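Putative glyoxalase (Bacillus halodurans C-125, PDB 3CT8) binds zinc and probably works as a glyoxalase-like lyase of the vicinal oxygen chelate superfamily, although its reaction and substrate are not established. Local coordinates at residues Ile35-Trp38 / Asp39-Leu42; Tyr50-Ser54 / Arg55-Tyr59; Val69-Asp73 / Arg74-Pro78. One frame throughout, in Å; residues are numbered along the deposited sequence.

Contact 1: residues Ile35-Trp38 / Asp39-Leu42; sequences IAFW and DWLL
Trp38 and Leu42 meet one turn apart on helix 31-44, the helix of the first beta-alpha-beta-beta-beta module of this vicinal oxygen chelate fold. The backbone beneath them is regular: Leu42 N bonds to Trp38 O at 2.9 Å, and Leu41 N reaches Phe37 O at the same length, 2.9 Å. Leu42 can be followed outward. Its CB is 3.1 Å from Trp38 O; CG, anti to its own carbonyl carbon (chi1 -61°), comes to the edge of the indole, 3.8 Å from Trp38 CE3; CD1 leans on CE3 as well, and CD2 spans CE3 and CZ3. The Leu41 side chain runs beside the indole in the same direction, and its CD2 is 4.0 Å from Trp38 CZ3 and 4.2 Å from Phe37 CE2, so one methyl serves two aromatic rings. Beyond the helix, Trp38 stacks on Phe68 and sends NE1 to Asp135, which fixes the rotation of the indole, while Trp40 packs against helix 97-110. Asp39 gives its OD1 to Tyr59 and Lys57. Back on the helix, both carboxylate oxygens of Asp39 rest against Ile35 CG2, OD2 at 3.5 Å.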
loop_
_atom_site.group_PDB
_atom_site.type_symbol
_atom_site.label_atom_id
_atom_site.label_comp_id
_atom_site.label_asym_id
_atom_site.label_seq_id
_atom_site.Cartn_x
_atom_site.Cartn_y
_atom_site.Cartn_z
ATOM N N ILE A 35 15.054 -4.776 5.074
ATOM C CA ILE A 35 15.242 -5.803 4.032
ATOM C C ILE A 35 15.357 -7.191 4.615
ATOM O O ILE A 35 15.025 -8.190 3.978
ATOM C CB ILE A 35 16.430 -5.490 3.099
ATOM C CG1 ILE A 35 16.018 -4.354 2.158
ATOM C CG2 ILE A 35 16.761 -6.672 2.257
ATOM C CD1 ILE A 35 17.089 -3.977 1.159
ATOM N N ALA A 36 15.790 -7.223 5.863
ATOM C CA ALA A 36 15.959 -8.466 6.592
ATOM C C ALA A 36 14.587 -9.039 6.888
ATOM O O ALA A 36 14.334 -10.234 6.747
ATOM C CB ALA A 36 16.725 -8.205 7.922
ATOM N N PHE A 37 13.694 -8.149 7.282
ATOM C CA PHE A 37 12.335 -8.533 7.645
ATOM C C PHE A 37 11.514 -8.944 6.425
ATOM O O PHE A 37 10.939 -10.044 6.384
ATOM C CB PHE A 37 11.637 -7.408 8.440
ATOM C CG PHE A 37 10.176 -7.668 8.702
ATOM C CD1 PHE A 37 9.776 -8.377 9.816
ATOM C CD2 PHE A 37 9.202 -7.191 7.815
ATOM C CE1 PHE A 37 8.441 -8.615 10.050
ATOM C CE2 PHE A 37 7.855 -7.431 8.034
ATOM C CZ PHE A 37 7.473 -8.155 9.160
ATOM N N TRP A 38 11.537 -8.073 5.416
ATOM C CA TRP A 38 10.767 -8.282 4.185
ATOM C C TRP A 38 11.273 -9.433 3.361
ATOM O O TRP A 38 10.512 -10.129 2.747
ATOM C CB TRP A 38 10.651 -6.984 3.385
ATOM C CG TRP A 38 9.823 -5.996 4.141
ATOM C CD1 TRP A 38 10.264 -4.929 4.887
ATOM C CD2 TRP A 38 8.406 -6.068 4.336
ATOM N NE1 TRP A 38 9.185 -4.280 5.458
ATOM C CE2 TRP A 38 8.034 -4.959 5.129
ATOM C CE3 TRP A 38 7.405 -6.915 3.844
ATOM C CZ2 TRP A 38 6.687 -4.706 5.485
ATOM C CZ3 TRP A 38 6.070 -6.665 4.190
ATOM C CH2 TRP A 38 5.720 -5.588 5.025
ATOM N N ASP A 39 12.569 -9.646 3.347
ATOM C CA ASP A 39 13.082 -10.775 2.585
ATOM C C ASP A 39 12.453 -12.040 3.160
ATOM O O ASP A 39 12.056 -12.975 2.427
ATOM C CB ASP A 39 14.601 -10.924 2.684
ATOM C CG ASP A 39 15.382 -10.018 1.734
ATOM O OD1 ASP A 39 14.807 -9.253 0.920
ATOM O OD2 ASP A 39 16.631 -10.131 1.799
ATOM N N TRP A 40 12.380 -12.045 4.498
ATOM C CA TRP A 40 11.868 -13.195 5.234
ATOM C C TRP A 40 10.388 -13.399 5.011
ATOM O O TRP A 40 9.926 -14.463 4.564
ATOM C CB TRP A 40 12.208 -13.162 6.752
ATOM C CG TRP A 40 11.383 -14.192 7.442
ATOM C CD1 TRP A 40 11.561 -15.533 7.406
ATOM C CD2 TRP A 40 10.154 -13.968 8.164
ATOM N NE1 TRP A 40 10.535 -16.171 8.077
ATOM C CE2 TRP A 40 9.664 -15.227 8.555
ATOM C CE3 TRP A 40 9.429 -12.826 8.516
ATOM C CZ2 TRP A 40 8.497 -15.373 9.281
ATOM C CZ3 TRP A 40 8.281 -12.972 9.240
ATOM C CH2 TRP A 40 7.827 -14.243 9.621
ATOM N N LEU A 41 9.635 -12.342 5.250
ATOM C CA LEU A 41 8.178 -12.444 5.112
ATOM C C LEU A 41 7.721 -12.708 3.687
ATOM O O LEU A 41 6.922 -13.603 3.426
ATOM C CB LEU A 41 7.474 -11.211 5.657
ATOM C CG LEU A 41 5.952 -11.409 5.687
ATOM C CD1 LEU A 41 5.525 -12.611 6.590
ATOM C CD2 LEU A 41 5.260 -10.096 6.120
ATOM N N LEU A 42 8.219 -11.891 2.780
ATOM C CA LEU A 42 7.852 -11.970 1.369
ATOM C C LEU A 42 8.386 -13.276 0.846
ATOM O O LEU A 42 7.831 -13.887 -0.041
ATOM C CB LEU A 42 8.366 -10.766 0.570
ATOM C CG LEU A 42 7.807 -9.405 1.054
ATOM C CD1 LEU A 42 8.229 -8.215 0.141
ATOM C CD2 LEU A 42 6.235 -9.475 1.174
#

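Contact 2: residues Tyr50-Ser54 / Arg55-Tyr59; sequences YQSWS and RGKSY
A beta hairpin brings strand 48-53 back against strand 56-61 and lays Trp53 on Gly56; the two strands run antiparallel, with the axes of the short segments 4.6 Å apart. Near the turn, the Trp53 indole folds back over the backbone of its partner strand. With CG between the backbone N and the carbonyl carbon (chi1 68°), the ring comes down flat on Gly56, whose CA lies 3.6 Å from the centroid of the six-membered ring, a CH-pi contact 11° off the normal. Trp53 N bonds to Gly56 O at 2.9 Å. Farther along, Tyr50 and Gln51 both face Ser58 in a classic beta bulge: Tyr50 N bonds to Ser58 O at 2.9 Å, and Gln51 N is taken up by Ser58 OG at 3.0 Å. Ser58 N completes the exchange with a bond to Gln51 O of 2.7 Å. Ser58 OG also stands at the edge of the Tyr50 ring, 3.4 Å from CD2. On the face carrying Ser52 and Lys57, the extended lysine passes its CG and CE by Ser52 OG on the way to Asp39 and Asp49. Gripped by two carboxylates, that ammonium group is probably held in its charged form.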
loop_
_atom_site.group_PDB
_atom_site.type_symbol
_atom_site.label_atom_id
_atom_site.label_comp_id
_atom_site.label_asym_id
_atom_site.label_seq_id
_atom_site.Cartn_x
_atom_site.Cartn_y
_atom_site.Cartn_z
ATOM N N TYR A 50 13.142 -8.713 -7.243
ATOM C CA TYR A 50 13.083 -8.165 -8.578
ATOM C C TYR A 50 14.377 -7.379 -8.762
ATOM O O TYR A 50 15.275 -7.833 -9.421
ATOM C CB TYR A 50 11.817 -7.339 -8.793
ATOM C CG TYR A 50 11.719 -6.788 -10.170
ATOM C CD1 TYR A 50 11.637 -7.629 -11.258
ATOM C CD2 TYR A 50 11.696 -5.419 -10.396
ATOM C CE1 TYR A 50 11.575 -7.125 -12.544
ATOM C CE2 TYR A 50 11.630 -4.906 -11.676
ATOM C CZ TYR A 50 11.574 -5.755 -12.747
ATOM O OH TYR A 50 11.512 -5.225 -14.029
ATOM N N GLN A 51 14.453 -6.218 -8.131
ATOM C CA GLN A 51 15.627 -5.349 -8.211
ATOM C C GLN A 51 16.115 -4.781 -6.891
ATOM O O GLN A 51 15.370 -4.213 -6.100
ATOM C CB GLN A 51 15.384 -4.224 -9.215
ATOM C CG GLN A 51 15.364 -4.722 -10.650
ATOM C CD GLN A 51 15.210 -3.579 -11.646
ATOM O OE1 GLN A 51 14.338 -2.705 -11.488
ATOM N NE2 GLN A 51 16.038 -3.593 -12.695
ATOM N N SER A 52 17.411 -4.922 -6.714
ATOM C CA SER A 52 18.115 -4.484 -5.513
ATOM C C SER A 52 19.202 -3.486 -5.857
ATOM O O SER A 52 19.929 -3.684 -6.822
ATOM C CB SER A 52 18.777 -5.687 -4.838
ATOM O OG SER A 52 17.812 -6.665 -4.511
ATOM N N TRP A 53 19.284 -2.408 -5.091
ATOM C CA TRP A 53 20.312 -1.391 -5.335
ATOM C C TRP A 53 20.797 -0.847 -4.020
ATOM O O TRP A 53 20.431 -1.362 -2.960
ATOM C CB TRP A 53 19.887 -0.278 -6.329
ATOM C CG TRP A 53 18.825 0.659 -5.896
ATOM C CD1 TRP A 53 18.984 1.955 -5.497
ATOM C CD2 TRP A 53 17.433 0.381 -5.816
ATOM N NE1 TRP A 53 17.768 2.498 -5.168
ATOM C CE2 TRP A 53 16.799 1.549 -5.361
ATOM C CE3 TRP A 53 16.658 -0.751 -6.084
ATOM C CZ2 TRP A 53 15.426 1.617 -5.164
ATOM C CZ3 TRP A 53 15.300 -0.684 -5.884
ATOM C CH2 TRP A 53 14.695 0.494 -5.429
ATOM N N SER A 54 21.614 0.195 -4.100
ATOM C CA SER A 54 22.225 0.749 -2.896
ATOM C C SER A 54 21.234 1.372 -1.931
ATOM O O SER A 54 21.404 1.311 -0.735
ATOM C CB SER A 54 23.314 1.766 -3.256
ATOM O OG SER A 54 22.777 2.891 -3.915
ATOM N N ARG A 55 20.177 1.918 -2.471
ATOM C CA ARG A 55 19.163 2.623 -1.693
ATOM C C ARG A 55 17.808 1.926 -1.649
ATOM O O ARG A 55 16.824 2.501 -1.198
ATOM C CB ARG A 55 18.978 4.027 -2.290
ATOM C CG ARG A 55 20.047 5.130 -1.917
ATOM C CD ARG A 55 19.652 5.816 -0.582
ATOM N NE ARG A 55 20.528 6.914 -0.210
ATOM C CZ ARG A 55 20.351 7.699 0.850
ATOM N NH1 ARG A 55 19.308 7.533 1.636
ATOM N NH2 ARG A 55 21.215 8.675 1.115
ATOM N N GLY A 56 17.735 0.702 -2.127
ATOM C CA GLY A 56 16.480 -0.003 -2.075
ATOM C C GLY A 56 16.408 -1.399 -2.604
ATOM O O GLY A 56 17.400 -2.041 -2.936
ATOM N N LYS A 57 15.176 -1.872 -2.613
ATOM C CA LYS A 57 14.869 -3.219 -3.096
ATOM C C LYS A 57 13.403 -3.400 -3.399
ATOM O O LYS A 57 12.528 -2.888 -2.699
ATOM C CB LYS A 57 15.326 -4.287 -2.113
ATOM C CG LYS A 57 15.225 -5.694 -2.678
ATOM C CD LYS A 57 15.780 -6.746 -1.718
ATOM C CE LYS A 57 15.797 -8.116 -2.380
ATOM N NZ LYS A 57 16.286 -9.104 -1.396
ATOM N N SER A 58 13.166 -4.101 -4.488
ATOM C CA SER A 58 11.819 -4.423 -4.937
ATOM C C SER A 58 11.665 -5.951 -5.021
ATOM O O SER A 58 12.648 -6.699 -5.264
ATOM C CB SER A 58 11.515 -3.727 -6.261
ATOM O OG SER A 58 12.402 -4.134 -7.308
ATOM N N TYR A 59 10.409 -6.367 -4.787
ATOM C CA TYR A 59 9.968 -7.770 -4.782
ATOM C C TYR A 59 8.737 -7.988 -5.650
ATOM O O TYR A 59 7.869 -7.147 -5.743
ATOM C CB TYR A 59 9.631 -8.249 -3.353
ATOM C CG TYR A 59 10.701 -8.038 -2.277
ATOM C CD1 TYR A 59 10.838 -6.800 -1.660
ATOM C CD2 TYR A 59 11.506 -9.090 -1.827
ATOM C CE1 TYR A 59 11.740 -6.592 -0.653
ATOM C CE2 TYR A 59 12.413 -8.903 -0.818
ATOM C CZ TYR A 59 12.524 -7.643 -0.220
ATOM O OH TYR A 59 13.420 -7.404 0.791
#

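Contact 3: residues Val69-Asp73 / Arg74-Pro78; sequences VQTED and RFQTP
Arg74 tucks CG in over its own backbone (chi1 57°) and then runs straight out to NE, while Glu72 sets off with CG anti to its carbonyl carbon (chi1 -67°) and is also extended; the two side chains therefore travel side by side, pointing the same way. At their ends the carboxylate and the guanidinium are nearly coplanar, 7° apart. Glu72 OE1 lies at the edge of the guanidinium, 3.1 Å from Arg74 NH2 in a salt bridge, with a second, weak bond from Arg74 NE at 3.3 Å. One oxygen thus takes two N-H groups, and the other, OE2, turns to Lys83 of the second subunit, so the glutamate is shared between its own chain and the partner. Phe75 lies close by: Glu72 CB meets the edge of the phenyl ring at 3.9 Å from Phe75 CD2, and Phe75 CZ sits over one face of the Arg74 guanidinium, toward its rim. Two overlapping beta turns form here, where the chain leaves strand 64-70 for the long connection to strand 86-93. Phe75 N bonds to Glu72 O at 2.9 Å, and Gln76 N bonds to Asp73 O at 3.1 Å. Thr71 points CG2 into the curve, 3.6 Å from Phe75 O, and its OG1 bonds to Val28 O and to Thr85 OG1 of the second subunit. The ring of Phe75 meets His81 of that subunit with the planes nearly parallel. Back at the strand end, Gln70 bends its amide round to its neighbour, NE2 reaching Thr71 O at 2.9 Å on a lone pair.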
loop_
_atom_site.group_PDB
_atom_site.type_symbol
_atom_site.label_atom_id
_atom_site.label_comp_id
_atom_site.label_asym_id
_atom_site.label_seq_id
_atom_site.Cartn_x
_atom_site.Cartn_y
_atom_site.Cartn_z
ATOM N N VAL A 69 12.466 1.694 -0.243
ATOM C CA VAL A 69 13.553 2.662 -0.450
ATOM C C VAL A 69 14.019 3.322 0.854
ATOM O O VAL A 69 13.250 3.530 1.809
ATOM C CB VAL A 69 13.114 3.736 -1.438
ATOM C CG1 VAL A 69 14.338 4.592 -1.884
ATOM C CG2 VAL A 69 12.479 3.087 -2.641
ATOM N N GLN A 70 15.317 3.589 0.897
ATOM C CA GLN A 70 15.941 4.235 2.055
ATOM C C GLN A 70 15.483 5.678 2.179
ATOM O O GLN A 70 15.605 6.474 1.271
ATOM C CB GLN A 70 17.476 4.180 1.948
ATOM C CG GLN A 70 18.213 4.975 2.999
ATOM C CD GLN A 70 17.988 4.455 4.387
ATOM O OE1 GLN A 70 18.221 3.281 4.675
ATOM N NE2 GLN A 70 17.575 5.338 5.273
ATOM N N THR A 71 14.915 5.990 3.331
ATOM C CA THR A 71 14.473 7.361 3.629
ATOM C C THR A 71 15.714 8.253 3.645
ATOM O O THR A 71 16.725 7.895 4.245
ATOM C CB THR A 71 13.811 7.452 5.021
ATOM O OG1 THR A 71 12.693 6.575 5.054
ATOM C CG2 THR A 71 13.380 8.873 5.344
ATOM N N GLU A 72 15.631 9.392 2.964
ATOM C CA GLU A 72 16.734 10.337 2.919
ATOM C C GLU A 72 17.005 10.900 4.333
ATOM O O GLU A 72 16.114 11.039 5.180
ATOM C CB GLU A 72 16.482 11.441 1.876
ATOM C CG GLU A 72 16.480 10.927 0.401
ATOM C CD GLU A 72 15.969 11.948 -0.651
ATOM O OE1 GLU A 72 16.079 13.168 -0.457
ATOM O OE2 GLU A 72 15.455 11.507 -1.705
ATOM N N ASP A 73 18.270 11.194 4.578
ATOM C CA ASP A 73 18.714 11.734 5.874
ATOM C C ASP A 73 17.847 12.862 6.380
ATOM O O ASP A 73 17.268 12.805 7.457
ATOM C CB ASP A 73 20.149 12.230 5.783
ATOM C CG ASP A 73 21.136 11.104 5.606
ATOM O OD1 ASP A 73 20.686 9.941 5.592
ATOM O OD2 ASP A 73 22.353 11.384 5.492
ATOM N N ARG A 74 17.779 13.885 5.564
ATOM C CA ARG A 74 17.016 15.100 5.868
ATOM C C ARG A 74 15.518 14.882 6.105
ATOM O O ARG A 74 14.804 15.817 6.482
ATOM C CB ARG A 74 17.240 16.166 4.771
ATOM C CG ARG A 74 16.885 15.669 3.375
ATOM C CD ARG A 74 16.960 16.720 2.281
ATOM N NE ARG A 74 16.467 16.115 1.044
ATOM C CZ ARG A 74 16.139 16.791 -0.047
ATOM N NH1 ARG A 74 16.230 18.111 -0.050
ATOM N NH2 ARG A 74 15.683 16.151 -1.124
ATOM N N PHE A 75 15.074 13.630 5.923
ATOM C CA PHE A 75 13.661 13.241 6.080
ATOM C C PHE A 75 13.367 12.113 7.079
ATOM O O PHE A 75 12.224 11.693 7.211
ATOM C CB PHE A 75 13.052 12.855 4.726
ATOM C CG PHE A 75 12.921 14.011 3.780
ATOM C CD1 PHE A 75 11.951 14.976 3.992
ATOM C CD2 PHE A 75 13.730 14.125 2.662
ATOM C CE1 PHE A 75 11.820 16.046 3.138
ATOM C CE2 PHE A 75 13.607 15.202 1.805
ATOM C CZ PHE A 75 12.655 16.159 2.040
ATOM N N GLN A 76 14.394 11.639 7.776
ATOM C CA GLN A 76 14.230 10.531 8.752
ATOM C C GLN A 76 13.483 10.969 10.020
ATOM O O GLN A 76 13.002 10.137 10.805
ATOM C CB GLN A 76 15.578 9.915 9.125
ATOM C CG GLN A 76 16.331 9.236 7.985
ATOM C CD GLN A 76 17.778 8.915 8.347
ATOM O OE1 GLN A 76 18.392 9.588 9.172
ATOM N NE2 GLN A 76 18.338 7.916 7.695
ATOM N N THR A 77 13.372 12.284 10.184
ATOM C CA THR A 77 12.669 12.884 11.330
ATOM C C THR A 77 11.587 13.849 10.843
ATOM O O THR A 77 11.826 14.622 9.921
ATOM C CB THR A 77 13.648 13.653 12.231
ATOM O OG1 THR A 77 14.558 12.713 12.815
ATOM C CG2 THR A 77 12.904 14.439 13.348
ATOM N N PRO A 78 10.372 13.775 11.411
ATOM C CA PRO A 78 9.940 12.842 12.459
ATOM C C PRO A 78 9.711 11.446 11.949
ATOM O O PRO A 78 9.380 11.214 10.789
ATOM C CB PRO A 78 8.606 13.421 12.945
ATOM C CG PRO A 78 8.106 14.270 11.806
ATOM C CD PRO A 78 9.324 14.753 11.060
#

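The contacts come in series along the chain, in the order 1, 2, 3. Contact 1 lies on helix 31-44, which packs against the four-stranded sheet; contact 2 is the edge hairpin of that sheet, the two centres about 12 Å apart. They touch through the salt bridge of Asp39 with Lys57, and where Leu42 CD1 packs on Tyr59 CG. Contact 3 begins on strand 64-70, the sheet neighbour of strand 56-61, with Arg55 O close to Gln70 N; its centre is about 17 Å from that of contact 2 and about 20 Å from that of contact 1, which it does not touch. The helix covers one face of the sheet and the hairpin forms its edge, while contact 3 meets the second subunit.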